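Local atomic coordinates of hypothetical protein HI1011 (Haemophilus influenzae, PDB entry 1YZY), a protein that catalyses the ATP-dependent phosphorylation of 3-oxo-tetronate to 3-oxo-tetronate 4-phosphate, as a member of the four-carbon acid sugar kinase family. Residues Tyr286-Tyr291 with Ala339-Gln344. Numbering follows the deposited sequence.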
loop_
_atom_site.group_PDB
_atom_site.type_symbol
_atom_site.label_atom_id
_atom_site.label_comp_id
_atom_site.label_asym_id
_atom_site.label_seq_id
_atom_site.Cartn_x
_atom_site.Cartn_y
_atom_site.Cartn_z
ATOM N N TYR A 286 -11.132 -17.015 28.598
ATOM C CA TYR A 286 -9.861 -17.048 27.880
ATOM C C TYR A 286 -9.293 -15.676 27.560
ATOM O O TYR A 286 -8.088 -15.470 27.627
ATOM C CB TYR A 286 -9.983 -17.856 26.591
ATOM C CG TYR A 286 -8.687 -18.514 26.210
ATOM C CD1 TYR A 286 -7.940 -19.202 27.164
ATOM C CD2 TYR A 286 -8.200 -18.457 24.902
ATOM C CE1 TYR A 286 -6.737 -19.824 26.837
ATOM C CE2 TYR A 286 -6.988 -19.078 24.556
ATOM C CZ TYR A 286 -6.265 -19.761 25.535
ATOM O OH TYR A 286 -5.077 -20.392 25.229
ATOM N N ILE A 287 -10.153 -14.756 27.155
ATOM C CA ILE A 287 -9.710 -13.416 26.828
ATOM C C ILE A 287 -9.208 -12.706 28.082
ATOM O O ILE A 287 -8.241 -11.947 28.026
ATOM C CB ILE A 287 -10.841 -12.627 26.129
ATOM C CG1 ILE A 287 -11.132 -13.274 24.765
ATOM C CG2 ILE A 287 -10.464 -11.153 25.978
ATOM C CD1 ILE A 287 -12.366 -12.758 24.067
ATOM N N GLU A 288 -9.855 -12.960 29.215
ATOM C CA GLU A 288 -9.441 -12.335 30.466
ATOM C C GLU A 288 -8.116 -12.908 30.945
ATOM O O GLU A 288 -7.299 -12.196 31.520
ATOM C CB GLU A 288 -10.505 -12.511 31.552
ATOM C CG GLU A 288 -10.227 -11.712 32.841
ATOM C CD GLU A 288 -10.303 -10.198 32.653
ATOM O OE1 GLU A 288 -11.032 -9.733 31.745
ATOM O OE2 GLU A 288 -9.646 -9.467 33.427
ATOM N N GLN A 289 -7.914 -14.203 30.727
ATOM C CA GLN A 289 -6.676 -14.853 31.136
ATOM C C GLN A 289 -5.504 -14.292 30.326
ATOM O O GLN A 289 -4.465 -13.948 30.886
ATOM C CB GLN A 289 -6.769 -16.366 30.935
ATOM C CG GLN A 289 -5.603 -17.128 31.543
ATOM C CD GLN A 289 -5.425 -18.511 30.952
ATOM O OE1 GLN A 289 -6.376 -19.121 30.466
ATOM N NE2 GLN A 289 -4.198 -19.019 30.998
ATOM N N LEU A 290 -5.673 -14.238 29.007
ATOM C CA LEU A 290 -4.652 -13.722 28.099
ATOM C C LEU A 290 -4.317 -12.267 28.403
ATOM O O LEU A 290 -3.161 -11.858 28.282
ATOM C CB LEU A 290 -5.122 -13.818 26.644
ATOM C CG LEU A 290 -5.382 -15.179 26.006
ATOM C CD1 LEU A 290 -6.041 -14.972 24.667
ATOM C CD2 LEU A 290 -4.089 -15.942 25.850
ATOM N N TYR A 291 -5.342 -11.474 28.710
ATOM C CA TYR A 291 -5.163 -10.058 29.029
ATOM C C TYR A 291 -4.273 -9.880 30.253
ATOM O O TYR A 291 -3.346 -9.063 30.247
ATOM C CB TYR A 291 -6.524 -9.397 29.283
ATOM C CG TYR A 291 -6.446 -8.016 29.901
ATOM C CD1 TYR A 291 -6.141 -6.896 29.125
ATOM C CD2 TYR A 291 -6.694 -7.823 31.258
ATOM C CE1 TYR A 291 -6.091 -5.624 29.687
ATOM C CE2 TYR A 291 -6.644 -6.553 31.829
ATOM C CZ TYR A 291 -6.347 -5.461 31.039
ATOM O OH TYR A 291 -6.338 -4.201 31.589
ATOM N N ALA A 339 -6.898 -7.112 21.934
ATOM C CA ALA A 339 -6.288 -5.869 21.474
ATOM C C ALA A 339 -7.053 -4.658 21.970
ATOM O O ALA A 339 -6.466 -3.606 22.224
ATOM C CB ALA A 339 -6.208 -5.850 19.969
ATOM N N ALA A 340 -8.373 -4.785 22.042
ATOM C CA ALA A 340 -9.214 -3.693 22.519
ATOM C C ALA A 340 -9.012 -3.465 24.017
ATOM O O ALA A 340 -9.008 -2.322 24.480
ATOM C CB ALA A 340 -10.670 -3.982 22.224
ATOM N N LYS A 341 -8.864 -4.553 24.767
ATOM C CA LYS A 341 -8.650 -4.472 26.212
ATOM C C LYS A 341 -7.270 -3.911 26.523
ATOM O O LYS A 341 -7.118 -3.102 27.439
ATOM C CB LYS A 341 -8.819 -5.847 26.870
ATOM C CG LYS A 341 -10.233 -6.417 26.762
ATOM C CD LYS A 341 -10.406 -7.707 27.557
ATOM C CE LYS A 341 -11.053 -7.470 28.923
ATOM N NZ LYS A 341 -10.231 -6.636 29.853
ATOM N N LEU A 342 -6.269 -4.345 25.760
ATOM C CA LEU A 342 -4.898 -3.880 25.951
ATOM C C LEU A 342 -4.766 -2.395 25.651
ATOM O O LEU A 342 -4.009 -1.697 26.324
ATOM C CB LEU A 342 -3.921 -4.680 25.083
ATOM C CG LEU A 342 -3.801 -6.177 25.368
ATOM C CD1 LEU A 342 -2.962 -6.841 24.303
ATOM C CD2 LEU A 342 -3.207 -6.411 26.748
ATOM N N LYS A 343 -5.486 -1.911 24.641
ATOM C CA LYS A 343 -5.415 -0.494 24.297
ATOM C C LYS A 343 -6.030 0.348 25.409
ATOM O O LYS A 343 -5.528 1.431 25.721
ATOM C CB LYS A 343 -6.118 -0.190 22.973
ATOM C CG LYS A 343 -5.749 1.184 22.398
ATOM C CD LYS A 343 -6.655 1.607 21.258
ATOM C CE LYS A 343 -7.981 2.141 21.767
ATOM N NZ LYS A 343 -8.920 2.480 20.664
ATOM N N GLN A 344 -7.150 -0.123 25.958
ATOM C CA GLN A 344 -7.821 0.579 27.051
ATOM C C GLN A 344 -6.906 0.604 28.277
ATOM O O GLN A 344 -6.875 1.585 29.023
ATOM C CB GLN A 344 -9.159 -0.096 27.385
ATOM C CG GLN A 344 -9.861 0.440 28.645
ATOM C CD GLN A 344 -10.158 1.943 28.600
ATOM O OE1 GLN A 344 -10.056 2.637 29.615
ATOM N NE2 GLN A 344 -10.549 2.439 27.430
HETATM O O HOH W 1 -10.471 -6.428 32.925
HETATM O O HOH W 2 -8.633 -2.707 29.977
#
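K341 reaches across to Y291 and holds its ammonium over the phenol ring in a cation-pi contact. K341 NZ stands 3.9 Å from the Y291 ring centroid and only 6° off the ring normal, so the charge sits almost squarely above the centre of the face. Two bends near the end of the lysine chain, at chi3 and chi4 (-64°), turn the amine down onto the ring. At the bend, K341 CD rests against I287 CG2 at 3.8 Å. Nearer the backbone, K341 CB packs 3.7 Å from Y291 CD1. The lysine side chain thus meets the tyrosine twice: NZ over the face, and CB outside the ring outline near CD1. Y291 CE1 lies 3.5 Å from the backbone O of K341. L342 CD2 meets Y291 CD1 at 3.8 Å and approaches the ring obliquely.

E288 also approaches the amine. Its OE1 makes a long salt bridge to K341 NZ, 3.7 Å apart. A water bridges the same two residues, giving a hydrogen bond to OE2 and accepting one from NZ. OE2 is also hydrogen-bonded to Q292, one turn further along, which probably helps to orient the carboxylate. The negative charge and the ring probably stabilise the ammonium together. A second water donates to the backbone O of K341 at 3.0 Å and also hydrogen-bonds Y291 OH, tying the far end of the ring to the other helix.

The helix axes pass 10.3 Å apart and cross at -43°. This is surface helix packing in the nucleotide-binding C-terminal domain. Inward, L342 also touches V294 and I295 of helix 286-295, and L290 packs on L338. Helix 286-295 lies against strand 272-274 through Y286 and L290 on F273. Helix 324-345 contacts helix 355-365 through A339 on V361.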